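Local coordinates for flavin-nucleotide-binding protein (Mycobacterium smegmatis, PDB 4YBN) that binds FAD and heme on a split beta-barrel fold of the pyridoxamine 5'-phosphate oxidase-related flavoproteins and is probably an oxidoreductase, at residues Val89-Ser94 and Gly184-Thr189. Sequence-based numbering, arbitrary orientation.
Sequences VVVARS and GVVPLT
V89 and V186 form the first of two hydrogen-bonded pairs that join the end of strand 78-91 to the start of strand 184-192, an antiparallel pairing of parts 90 residues apart. V89 N gives a nearly straight bond (N-H...O angle 169°) to V186 O at 2.8 Å, and V186 N returns one to V89 O, lying in that carbonyl's plane. V91 and G184 repeat the exchange, G184 N reaching V91 O at 2.9 Å. Between them sits the non-hydrogen-bonded pair V90 and V185, where V185 CA makes a C-H contact with V89 O at 3.2 Å.

V91 can be followed outward: its CB rests 3.6 Å from G184 O and, with CG1 anti to the backbone N (chi1 -173°), CG2 falls beside that N and meets V186 CG2 at 4.1 Å. On this same face V89 CG2 touches L188 CD1, with a bound heme close to V89. The second subunit continues the sheet from G184, V185, L188 and T189. The N and O of V89, V91, G184 and V186 thus satisfy one another, V90 bonds on its other side to S99, and branched aliphatic groups add contact without polar demands.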
loop_
_atom_site.group_PDB
_atom_site.type_symbol
_atom_site.label_atom_id
_atom_site.label_comp_id
_atom_site.label_asym_id
_atom_site.label_seq_id
_atom_site.Cartn_x
_atom_site.Cartn_y
_atom_site.Cartn_z
ATOM N N VAL A 89 -14.586 0.490 0.099
ATOM C CA VAL A 89 -15.037 1.111 1.316
ATOM C C VAL A 89 -16.404 0.514 1.664
ATOM O O VAL A 89 -17.357 0.554 0.832
ATOM C CB VAL A 89 -15.163 2.611 1.206
ATOM C CG1 VAL A 89 -15.472 3.246 2.569
ATOM C CG2 VAL A 89 -13.901 3.241 0.627
ATOM N N VAL A 90 -16.463 0.042 2.889
ATOM C CA VAL A 90 -17.657 -0.564 3.517
ATOM C C VAL A 90 -18.397 0.550 4.229
ATOM O O VAL A 90 -17.985 1.009 5.245
ATOM C CB VAL A 90 -17.304 -1.653 4.496
ATOM C CG1 VAL A 90 -18.544 -2.383 5.044
ATOM C CG2 VAL A 90 -16.426 -2.731 3.834
ATOM N N VAL A 91 -19.482 0.979 3.601
ATOM C CA VAL A 91 -20.383 2.011 4.090
ATOM C C VAL A 91 -21.520 1.365 4.883
ATOM O O VAL A 91 -22.467 0.804 4.333
ATOM C CB VAL A 91 -20.899 2.863 2.929
ATOM C CG1 VAL A 91 -21.712 4.039 3.446
ATOM C CG2 VAL A 91 -19.721 3.402 2.112
ATOM N N ALA A 92 -21.412 1.428 6.202
ATOM C CA ALA A 92 -22.458 0.889 7.063
ATOM C C ALA A 92 -23.395 2.005 7.519
ATOM O O ALA A 92 -23.184 3.198 7.249
ATOM C CB ALA A 92 -21.846 0.146 8.242
ATOM N N ARG A 93 -24.509 1.589 8.116
ATOM C CA ARG A 93 -25.502 2.516 8.684
ATOM C C ARG A 93 -25.039 3.182 9.974
ATOM O O ARG A 93 -25.679 4.118 10.432
ATOM C CB ARG A 93 -26.794 1.780 8.968
ATOM C CG ARG A 93 -27.550 1.401 7.727
ATOM C CD ARG A 93 -28.671 0.481 8.159
ATOM N NE ARG A 93 -29.431 0.001 7.031
ATOM C CZ ARG A 93 -29.233 -1.164 6.440
ATOM N NH1 ARG A 93 -28.257 -2.000 6.845
ATOM N NH2 ARG A 93 -30.015 -1.480 5.414
ATOM N N SER A 94 -23.942 2.691 10.556
ATOM C CA SER A 94 -23.197 3.367 11.634
ATOM C C SER A 94 -21.722 3.575 11.273
ATOM O O SER A 94 -21.160 2.805 10.495
ATOM C CB SER A 94 -23.196 2.502 12.863
ATOM O OG SER A 94 -22.598 1.283 12.571
ATOM N N GLY A 184 -23.794 -0.326 1.956
ATOM C CA GLY A 184 -23.201 -0.889 0.778
ATOM C C GLY A 184 -21.692 -0.758 0.722
ATOM O O GLY A 184 -21.030 -0.555 1.764
ATOM N N VAL A 185 -21.163 -0.930 -0.483
ATOM C CA VAL A 185 -19.685 -0.876 -0.736
ATOM C C VAL A 185 -19.428 -0.003 -1.914
ATOM O O VAL A 185 -20.087 -0.130 -2.943
ATOM C CB VAL A 185 -19.141 -2.286 -0.968
ATOM C CG1 VAL A 185 -17.655 -2.334 -1.429
ATOM C CG2 VAL A 185 -19.299 -3.073 0.301
ATOM N N VAL A 186 -18.520 0.954 -1.763
ATOM C CA VAL A 186 -17.970 1.653 -2.901
ATOM C C VAL A 186 -16.641 0.970 -3.246
ATOM O O VAL A 186 -15.682 1.078 -2.461
ATOM C CB VAL A 186 -17.707 3.088 -2.599
ATOM C CG1 VAL A 186 -17.362 3.819 -3.887
ATOM C CG2 VAL A 186 -18.943 3.705 -1.942
ATOM N N PRO A 187 -16.603 0.220 -4.358
ATOM C CA PRO A 187 -15.373 -0.475 -4.740
ATOM C C PRO A 187 -14.258 0.460 -5.118
ATOM O O PRO A 187 -14.510 1.611 -5.523
ATOM C CB PRO A 187 -15.784 -1.225 -6.006
ATOM C CG PRO A 187 -17.260 -1.331 -5.911
ATOM C CD PRO A 187 -17.650 -0.009 -5.368
ATOM N N LEU A 188 -13.050 -0.075 -4.989
ATOM C CA LEU A 188 -11.813 0.594 -5.416
ATOM C C LEU A 188 -11.055 -0.350 -6.321
ATOM O O LEU A 188 -10.920 -1.536 -6.040
ATOM C CB LEU A 188 -10.968 0.984 -4.220
ATOM C CG LEU A 188 -11.512 2.180 -3.429
ATOM C CD1 LEU A 188 -11.035 2.249 -1.991
ATOM C CD2 LEU A 188 -11.223 3.501 -4.125
ATOM N N THR A 189 -10.608 0.191 -7.459
ATOM C CA THR A 189 -9.774 -0.563 -8.384
ATOM C C THR A 189 -8.614 0.313 -8.827
ATOM O O THR A 189 -8.706 1.529 -8.847
ATOM C CB THR A 189 -10.533 -1.013 -9.628
ATOM O OG1 THR A 189 -11.017 0.130 -10.321
ATOM C CG2 THR A 189 -11.747 -1.854 -9.260
#